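Local structure of scarecrow-like protein 3 (Arabidopsis thaliana, 6KPB) at residues Q351-L364 and I404-K418. The protein probably acts as a transcription factor in plant development and binds zinc finger proteins of the IDD group. Residues are numbered along the deposited sequence; the frame is centred on the assembly and turned at random.
Sequences QDSDHNGSTLMERL and IISCEGFERRERHEK
D352 through N356 run antiparallel to R415 through K418, CA of D352 lying 4.4 Å from CA of K418 and CA of N356 4.8 Å from CA of R415. One backbone bond, H355 N to H416 O (2.8 Å), ties these loops; the first leads from strand 345-351 of the GRAS-domain sheet into helix 360-381, the second from helix 387-406 to helix 419-428. L360 and L364 of helix 360-381 pack on I405 of helix 387-406. H416 is framed on several sides. CG of Q351 makes a CH-pi contact over its ring face, and the amide is stacked 13° from the ring plane. This fold-back is made by chi2 of Q351, near 89°. At the ring edge, ND1 of H416 shares a hydrogen bond with ND1 of H355 (3.0 Å), while NE2 of H416 donates to E414 OE2, fixing the ring's rotation. N356 OD1 takes a bond from R412 NH2 and a weak one from R415 NH1; its ND2 gives an almost straight bond (175°) to OE2 of E417, whose OE1 pairs with R425. The guanidinium groups of R363 and R412 stack, centres 3.5 Å apart, their like charges probably offset by E408 OE2, which forms salt bridges with both. In its own plane R363 donates through NE to I404 O (3.0 Å) and through NH1 to G357 O. A leucine in place of R363 would probably leave I404 O and G357 O without these donors and that face of the R412 guanidinium without its stacked partner. Beyond, K418 curls its bent chain back so that NZ meets D352 OD1 from above the carboxylate plane at 2.9 Å.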
ATOM      1  N   GLN A 351      22.603 -13.173 -10.315  1.00 72.02           N
ATOM      2  CA  GLN A 351      23.409 -12.359  -9.418  1.00 66.91           C
ATOM      3  C   GLN A 351      24.704 -13.088  -9.090  1.00 69.06           C
ATOM      4  O   GLN A 351      24.731 -14.316  -8.967  1.00 82.75           O
ATOM      5  CB  GLN A 351      22.646 -12.046  -8.128  1.00 72.60           C
ATOM      6  CG  GLN A 351      21.597 -10.949  -8.245  1.00 65.56           C
ATOM      7  CD  GLN A 351      20.239 -11.477  -8.659  1.00 78.83           C
ATOM      8  OE1 GLN A 351      20.111 -12.619  -9.101  1.00 82.38           O
ATOM      9  NE2 GLN A 351      19.214 -10.648  -8.510  1.00 74.92           N
ATOM     10  N   ASP A 352      25.784 -12.328  -8.952  1.00 70.83           N
ATOM     11  CA  ASP A 352      27.093 -12.890  -8.651  1.00 76.06           C
ATOM     12  C   ASP A 352      27.538 -12.407  -7.274  1.00 77.87           C
ATOM     13  O   ASP A 352      28.484 -11.628  -7.137  1.00 72.94           O
ATOM     14  CB  ASP A 352      28.107 -12.510  -9.729  1.00 83.24           C
ATOM     15  CG  ASP A 352      29.291 -13.454  -9.769  1.00 90.90           C
ATOM     16  OD1 ASP A 352      29.532 -14.145  -8.758  1.00103.30           O
ATOM     17  OD2 ASP A 352      29.961 -13.529 -10.819  1.00106.39           O
ATOM     18  N   SER A 353      26.842 -12.882  -6.245  1.00 82.72           N
ATOM     19  CA  SER A 353      27.163 -12.540  -4.869  1.00 79.36           C
ATOM     20  C   SER A 353      26.725 -13.680  -3.966  1.00 83.41           C
ATOM     21  O   SER A 353      25.718 -14.341  -4.226  1.00 94.11           O
ATOM     22  CB  SER A 353      26.485 -11.234  -4.436  1.00 86.94           C
ATOM     23  OG  SER A 353      26.855 -10.158  -5.279  1.00 95.55           O
ATOM     24  N   ASP A 354      27.492 -13.908  -2.902  1.00 84.60           N
ATOM     25  CA  ASP A 354      27.140 -14.925  -1.913  1.00 82.90           C
ATOM     26  C   ASP A 354      26.169 -14.301  -0.920  1.00 88.47           C
ATOM     27  O   ASP A 354      26.562 -13.735   0.101  1.00103.43           O
ATOM     28  CB  ASP A 354      28.381 -15.466  -1.218  1.00 84.70           C
ATOM     29  CG  ASP A 354      28.076 -16.654  -0.320  1.00108.34           C
ATOM     30  OD1 ASP A 354      26.908 -17.101  -0.289  1.00110.16           O
ATOM     31  OD2 ASP A 354      29.005 -17.142   0.356  1.00114.91           O
ATOM     32  N   HIS A 355      24.877 -14.400  -1.233  1.00 82.99           N
ATOM     33  CA  HIS A 355      23.813 -13.943  -0.351  1.00 84.63           C
ATOM     34  C   HIS A 355      23.015 -15.101   0.235  1.00 87.25           C
ATOM     35  O   HIS A 355      21.917 -14.883   0.760  1.00 97.54           O
ATOM     36  CB  HIS A 355      22.882 -12.985  -1.096  1.00 81.29           C
ATOM     37  CG  HIS A 355      23.535 -11.700  -1.498  1.00 78.27           C
ATOM     38  ND1 HIS A 355      22.973 -10.831  -2.409  1.00 78.88           N
ATOM     39  CD2 HIS A 355      24.703 -11.133  -1.111  1.00 80.31           C
ATOM     40  CE1 HIS A 355      23.766  -9.787  -2.568  1.00 80.48           C
ATOM     41  NE2 HIS A 355      24.823  -9.945  -1.791  1.00 85.15           N
ATOM     42  N   ASN A 356      23.539 -16.325   0.154  1.00 89.71           N
ATOM     43  CA  ASN A 356      22.868 -17.513   0.664  1.00 89.19           C
ATOM     44  C   ASN A 356      23.623 -18.122   1.840  1.00 99.00           C
ATOM     45  O   ASN A 356      23.523 -19.326   2.093  1.00107.51           O
ATOM     46  CB  ASN A 356      22.695 -18.549  -0.446  1.00 89.29           C
ATOM     47  CG  ASN A 356      21.604 -19.556  -0.137  1.00 89.02           C
ATOM     48  OD1 ASN A 356      20.674 -19.272   0.618  1.00 81.37           O
ATOM     49  ND2 ASN A 356      21.712 -20.743  -0.726  1.00 84.44           N
ATOM     50  N   GLY A 357      24.392 -17.300   2.550  1.00 98.97           N
ATOM     51  CA  GLY A 357      25.122 -17.768   3.709  1.00 93.80           C
ATOM     52  C   GLY A 357      24.212 -18.358   4.767  1.00100.36           C
ATOM     53  O   GLY A 357      23.004 -18.108   4.799  1.00103.21           O
ATOM     54  N   SER A 358      24.814 -19.162   5.643  1.00104.43           N
ATOM     55  CA  SER A 358      24.039 -19.903   6.631  1.00110.77           C
ATOM     56  C   SER A 358      23.442 -18.976   7.686  1.00105.07           C
ATOM     57  O   SER A 358      22.255 -19.080   8.016  1.00115.85           O
ATOM     58  CB  SER A 358      24.924 -20.972   7.277  1.00121.11           C
ATOM     59  OG  SER A 358      26.077 -20.390   7.863  1.00130.25           O
ATOM     60  N   THR A 359      24.239 -18.054   8.213  1.00101.37           N
ATOM     61  CA  THR A 359      23.806 -17.210   9.317  1.00106.68           C
ATOM     62  C   THR A 359      23.378 -15.829   8.827  1.00105.72           C
ATOM     63  O   THR A 359      23.681 -15.413   7.706  1.00110.18           O
ATOM     64  CB  THR A 359      24.916 -17.062  10.361  1.00106.60           C
ATOM     65  OG1 THR A 359      25.935 -16.187   9.860  1.00111.93           O
ATOM     66  CG2 THR A 359      25.530 -18.414  10.685  1.00107.18           C
ATOM     67  N   LEU A 360      22.659 -15.121   9.701  1.00105.61           N
ATOM     68  CA  LEU A 360      22.218 -13.765   9.390  1.00 92.76           C
ATOM     69  C   LEU A 360      23.409 -12.838   9.181  1.00 93.86           C
ATOM     70  O   LEU A 360      23.431 -12.038   8.239  1.00102.79           O
ATOM     71  CB  LEU A 360      21.315 -13.248  10.513  1.00 92.51           C
ATOM     72  CG  LEU A 360      20.393 -12.041  10.288  1.00102.48           C
ATOM     73  CD1 LEU A 360      21.141 -10.713  10.323  1.00103.15           C
ATOM     74  CD2 LEU A 360      19.635 -12.194   8.981  1.00112.92           C
ATOM     75  N   MET A 361      24.413 -12.932  10.057  1.00 94.76           N
ATOM     76  CA  MET A 361      25.561 -12.033   9.973  1.00 99.67           C
ATOM     77  C   MET A 361      26.333 -12.241   8.678  1.00 99.86           C
ATOM     78  O   MET A 361      26.860 -11.281   8.100  1.00103.13           O
ATOM     79  CB  MET A 361      26.476 -12.238  11.181  1.00110.76           C
ATOM     80  CG  MET A 361      27.563 -11.187  11.316  1.00120.74           C
ATOM     81  SD  MET A 361      26.890  -9.526  11.515  1.00123.60           S
ATOM     82  CE  MET A 361      25.905  -9.742  12.994  1.00124.75           C
ATOM     83  N   GLU A 362      26.414 -13.487   8.209  1.00 99.43           N
ATOM     84  CA  GLU A 362      27.052 -13.771   6.928  1.00100.77           C
ATOM     85  C   GLU A 362      26.370 -13.007   5.801  1.00 95.40           C
ATOM     86  O   GLU A 362      27.007 -12.234   5.077  1.00 94.35           O
ATOM     87  CB  GLU A 362      27.018 -15.273   6.645  1.00104.70           C
ATOM     88  CG  GLU A 362      28.024 -16.099   7.422  1.00122.89           C
ATOM     89  CD  GLU A 362      27.822 -17.587   7.213  1.00137.64           C
ATOM     90  OE1 GLU A 362      26.667 -17.998   6.968  1.00142.22           O
ATOM     91  OE2 GLU A 362      28.812 -18.344   7.285  1.00143.78           O
ATOM     92  N   ARG A 363      25.061 -13.214   5.642  1.00 83.20           N
ATOM     93  CA  ARG A 363      24.332 -12.577   4.553  1.00 83.00           C
ATOM     94  C   ARG A 363      24.299 -11.063   4.706  1.00 85.73           C
ATOM     95  O   ARG A 363      24.318 -10.343   3.703  1.00 88.78           O
ATOM     96  CB  ARG A 363      22.914 -13.140   4.476  1.00 87.72           C
ATOM     97  CG  ARG A 363      22.871 -14.658   4.440  1.00 96.32           C
ATOM     98  CD  ARG A 363      21.527 -15.174   3.960  1.00 97.06           C
ATOM     99  NE  ARG A 363      20.429 -14.756   4.825  1.00 97.64           N
ATOM    100  CZ  ARG A 363      20.108 -15.355   5.967  1.00 97.92           C
ATOM    101  NH1 ARG A 363      20.807 -16.400   6.391  1.00 90.72           N
ATOM    102  NH2 ARG A 363      19.087 -14.909   6.686  1.00 99.82           N
ATOM    103  N   LEU A 364      24.263 -10.563   5.943  1.00 91.28           N
ATOM    104  CA  LEU A 364      24.258  -9.120   6.149  1.00 86.05           C
ATOM    105  C   LEU A 364      25.572  -8.491   5.706  1.00 87.22           C
ATOM    106  O   LEU A 364      25.575  -7.425   5.080  1.00 86.07           O
ATOM    107  CB  LEU A 364      23.980  -8.796   7.616  1.00 91.37           C
ATOM    108  CG  LEU A 364      24.072  -7.313   7.980  1.00 89.27           C
ATOM    109  CD1 LEU A 364      23.088  -6.504   7.154  1.00 93.54           C
ATOM    110  CD2 LEU A 364      23.826  -7.101   9.460  1.00 94.75           C
ATOM    111  N   ILE A 404      16.331 -11.136   1.788  1.00 84.16           N
ATOM    112  CA  ILE A 404      17.578 -11.776   2.194  1.00 79.76           C
ATOM    113  C   ILE A 404      17.737 -11.759   3.710  1.00 81.63           C
ATOM    114  O   ILE A 404      18.268 -12.710   4.297  1.00 89.22           O
ATOM    115  CB  ILE A 404      18.771 -11.093   1.495  1.00 80.60           C
ATOM    116  CG1 ILE A 404      18.735 -11.357  -0.012  1.00 82.37           C
ATOM    117  CG2 ILE A 404      20.092 -11.564   2.083  1.00 79.25           C
ATOM    118  CD1 ILE A 404      19.698 -10.496  -0.801  1.00 85.69           C
ATOM    119  N   ILE A 405      17.265 -10.707   4.373  1.00 88.48           N
ATOM    120  CA  ILE A 405      17.582 -10.470   5.775  1.00 86.75           C
ATOM    121  C   ILE A 405      16.482 -10.971   6.703  1.00 91.85           C
ATOM    122  O   ILE A 405      16.769 -11.501   7.777  1.00 96.45           O
ATOM    123  CB  ILE A 405      17.867  -8.970   6.003  1.00 93.56           C
ATOM    124  CG1 ILE A 405      19.093  -8.533   5.198  1.00 81.95           C
ATOM    125  CG2 ILE A 405      18.074  -8.675   7.481  1.00 97.41           C
ATOM    126  CD1 ILE A 405      20.372  -9.229   5.608  1.00 77.61           C
ATOM    127  N   SER A 406      15.218 -10.828   6.309  1.00 87.46           N
ATOM    128  CA  SER A 406      14.104 -11.088   7.212  1.00 86.07           C
ATOM    129  C   SER A 406      13.379 -12.402   6.947  1.00 93.93           C
ATOM    130  O   SER A 406      12.491 -12.762   7.726  1.00 94.40           O
ATOM    131  CB  SER A 406      13.098  -9.934   7.151  1.00 77.19           C
ATOM    132  OG  SER A 406      12.377  -9.949   5.931  1.00 92.46           O
ATOM    133  N   CYS A 407      13.721 -13.128   5.887  1.00 93.11           N
ATOM    134  CA  CYS A 407      13.016 -14.354   5.539  1.00 91.46           C
ATOM    135  C   CYS A 407      13.911 -15.574   5.725  1.00 97.86           C
ATOM    136  O   CYS A 407      15.142 -15.478   5.749  1.00102.33           O
ATOM    137  CB  CYS A 407      12.500 -14.302   4.097  1.00 86.88           C
ATOM    138  SG  CYS A 407      11.143 -13.137   3.840  1.00 98.20           S
ATOM    139  N   GLU A 408      13.266 -16.734   5.858  1.00104.00           N
ATOM    140  CA  GLU A 408      13.955 -18.004   6.031  1.00 92.87           C
ATOM    141  C   GLU A 408      13.175 -19.107   5.329  1.00 93.39           C
ATOM    142  O   GLU A 408      12.026 -18.925   4.916  1.00 94.69           O
ATOM    143  CB  GLU A 408      14.142 -18.353   7.515  1.00 86.87           C
ATOM    144  CG  GLU A 408      15.292 -17.623   8.193  1.00 98.70           C
ATOM    145  CD  GLU A 408      16.646 -18.003   7.622  1.00105.63           C
ATOM    146  OE1 GLU A 408      16.752 -19.071   6.981  1.00107.69           O
ATOM    147  OE2 GLU A 408      17.609 -17.231   7.812  1.00105.17           O
ATOM    148  N   GLY A 409      13.821 -20.265   5.201  1.00 94.89           N
ATOM    149  CA  GLY A 409      13.177 -21.417   4.589  1.00 86.61           C
ATOM    150  C   GLY A 409      12.800 -21.148   3.147  1.00 90.96           C
ATOM    151  O   GLY A 409      13.524 -20.478   2.402  1.00 97.79           O
ATOM    152  N   PHE A 410      11.642 -21.678   2.743  1.00 93.29           N
ATOM    153  CA  PHE A 410      11.142 -21.447   1.393  1.00 95.77           C
ATOM    154  C   PHE A 410      10.786 -19.987   1.145  1.00100.01           C
ATOM    155  O   PHE A 410      10.794 -19.548  -0.010  1.00103.82           O
ATOM    156  CB  PHE A 410       9.920 -22.330   1.130  1.00 96.28           C
ATOM    157  N   GLU A 411      10.479 -19.226   2.198  1.00102.61           N
ATOM    158  CA  GLU A 411      10.092 -17.830   2.029  1.00 98.41           C
ATOM    159  C   GLU A 411      11.234 -16.962   1.518  1.00 99.11           C
ATOM    160  O   GLU A 411      10.978 -15.880   0.983  1.00104.74           O
ATOM    161  CB  GLU A 411       9.566 -17.263   3.349  1.00 88.40           C
ATOM    162  N   ARG A 412      12.482 -17.403   1.672  1.00 93.67           N
ATOM    163  CA  ARG A 412      13.640 -16.643   1.205  1.00 89.67           C
ATOM    164  C   ARG A 412      13.979 -17.111  -0.203  1.00 94.58           C
ATOM    165  O   ARG A 412      14.643 -18.134  -0.388  1.00 96.06           O
ATOM    166  CB  ARG A 412      14.819 -16.818   2.156  1.00 82.72           C
ATOM    167  CG  ARG A 412      15.922 -15.788   1.967  1.00 75.26           C
ATOM    168  CD  ARG A 412      16.931 -15.855   3.098  1.00 75.87           C
ATOM    169  NE  ARG A 412      18.019 -16.787   2.816  1.00 97.06           N
ATOM    170  CZ  ARG A 412      18.598 -17.554   3.733  1.00107.22           C
ATOM    171  NH1 ARG A 412      18.180 -17.516   4.989  1.00113.40           N
ATOM    172  NH2 ARG A 412      19.586 -18.369   3.393  1.00120.42           N
ATOM    173  N   ARG A 413      13.521 -16.358  -1.204  1.00 95.01           N
ATOM    174  CA  ARG A 413      13.736 -16.724  -2.597  1.00 94.55           C
ATOM    175  C   ARG A 413      14.987 -16.094  -3.192  1.00 90.80           C
ATOM    176  O   ARG A 413      15.544 -16.643  -4.150  1.00 91.46           O
ATOM    177  CB  ARG A 413      12.522 -16.325  -3.440  1.00101.10           C
ATOM    178  CG  ARG A 413      11.190 -16.526  -2.738  1.00114.82           C
ATOM    179  CD  ARG A 413      10.061 -16.732  -3.735  1.00124.10           C
ATOM    180  NE  ARG A 413      10.257 -17.943  -4.527  1.00127.73           N
ATOM    181  CZ  ARG A 413       9.980 -19.170  -4.096  1.00122.58           C
ATOM    182  NH1 ARG A 413       9.496 -19.353  -2.875  1.00118.47           N
ATOM    183  NH2 ARG A 413      10.189 -20.215  -4.884  1.00125.45           N
ATOM    184  N   GLU A 414      15.441 -14.964  -2.652  1.00 80.42           N
ATOM    185  CA  GLU A 414      16.602 -14.250  -3.182  1.00 74.13           C
ATOM    186  C   GLU A 414      17.903 -14.855  -2.644  1.00 82.92           C
ATOM    187  O   GLU A 414      18.701 -14.206  -1.969  1.00 88.08           O
ATOM    188  CB  GLU A 414      16.502 -12.767  -2.849  1.00 80.30           C
ATOM    189  CG  GLU A 414      15.358 -12.043  -3.543  1.00 81.33           C
ATOM    190  CD  GLU A 414      15.448 -12.128  -5.055  1.00 96.03           C
ATOM    191  OE1 GLU A 414      14.716 -12.946  -5.653  1.00106.29           O
ATOM    192  OE2 GLU A 414      16.260 -11.386  -5.645  1.00100.74           O
ATOM    193  N   ARG A 415      18.111 -16.131  -2.972  1.00 88.69           N
ATOM    194  CA  ARG A 415      19.289 -16.869  -2.514  1.00 91.61           C
ATOM    195  C   ARG A 415      20.371 -16.780  -3.588  1.00 89.71           C
ATOM    196  O   ARG A 415      20.646 -17.726  -4.331  1.00 81.58           O
ATOM    197  CB  ARG A 415      18.922 -18.311  -2.186  1.00 94.19           C
ATOM    198  CG  ARG A 415      17.960 -18.438  -1.016  1.00 96.67           C
ATOM    199  CD  ARG A 415      17.550 -19.879  -0.778  1.00 93.23           C
ATOM    200  NE  ARG A 415      16.841 -20.035   0.488  1.00 96.71           N
ATOM    201  CZ  ARG A 415      17.428 -20.365   1.633  1.00 93.32           C
ATOM    202  NH1 ARG A 415      18.736 -20.581   1.668  1.00 90.63           N
ATOM    203  NH2 ARG A 415      16.710 -20.483   2.742  1.00 91.28           N
ATOM    204  N   HIS A 416      20.997 -15.610  -3.657  1.00 81.05           N
ATOM    205  CA  HIS A 416      22.025 -15.365  -4.658  1.00 79.10           C
ATOM    206  C   HIS A 416      23.308 -16.106  -4.300  1.00 84.18           C
ATOM    207  O   HIS A 416      23.716 -16.151  -3.136  1.00 87.24           O
ATOM    208  CB  HIS A 416      22.297 -13.865  -4.775  1.00 73.72           C
ATOM    209  CG  HIS A 416      21.059 -13.037  -4.943  1.00 83.47           C
ATOM    210  ND1 HIS A 416      20.947 -11.755  -4.447  1.00 79.27           N
ATOM    211  CD2 HIS A 416      19.879 -13.309  -5.550  1.00 77.02           C
ATOM    212  CE1 HIS A 416      19.753 -11.273  -4.740  1.00 79.01           C
ATOM    213  NE2 HIS A 416      19.085 -12.196  -5.410  1.00 87.03           N
ATOM    214  N   GLU A 417      23.943 -16.695  -5.311  1.00 84.36           N
ATOM    215  CA  GLU A 417      25.220 -17.370  -5.137  1.00 80.58           C
ATOM    216  C   GLU A 417      26.152 -16.963  -6.271  1.00 81.40           C
ATOM    217  O   GLU A 417      25.717 -16.441  -7.300  1.00 81.59           O
ATOM    218  CB  GLU A 417      25.054 -18.896  -5.084  1.00 92.15           C
ATOM    219  CG  GLU A 417      24.271 -19.387  -3.873  1.00 97.44           C
ATOM    220  CD  GLU A 417      24.382 -20.887  -3.671  1.00106.39           C
ATOM    221  OE1 GLU A 417      24.595 -21.609  -4.668  1.00106.17           O
ATOM    222  OE2 GLU A 417      24.263 -21.342  -2.513  1.00108.98           O
ATOM    223  N   LYS A 418      27.445 -17.202  -6.069  1.00 85.65           N
ATOM    224  CA  LYS A 418      28.435 -16.758  -7.037  1.00 84.12           C
ATOM    225  C   LYS A 418      28.468 -17.685  -8.252  1.00 91.33           C
ATOM    226  O   LYS A 418      27.901 -18.781  -8.255  1.00 93.46           O
ATOM    227  CB  LYS A 418      29.821 -16.668  -6.396  1.00 81.58           C
ATOM    228  CG  LYS A 418      29.962 -15.541  -5.382  1.00 85.26           C
ATOM    229  CD  LYS A 418      31.396 -15.038  -5.305  1.00 94.34           C
ATOM    230  CE  LYS A 418      31.745 -14.161  -6.500  1.00 94.84           C
ATOM    231  NZ  LYS A 418      30.937 -12.908  -6.529  1.00 98.17           N
TER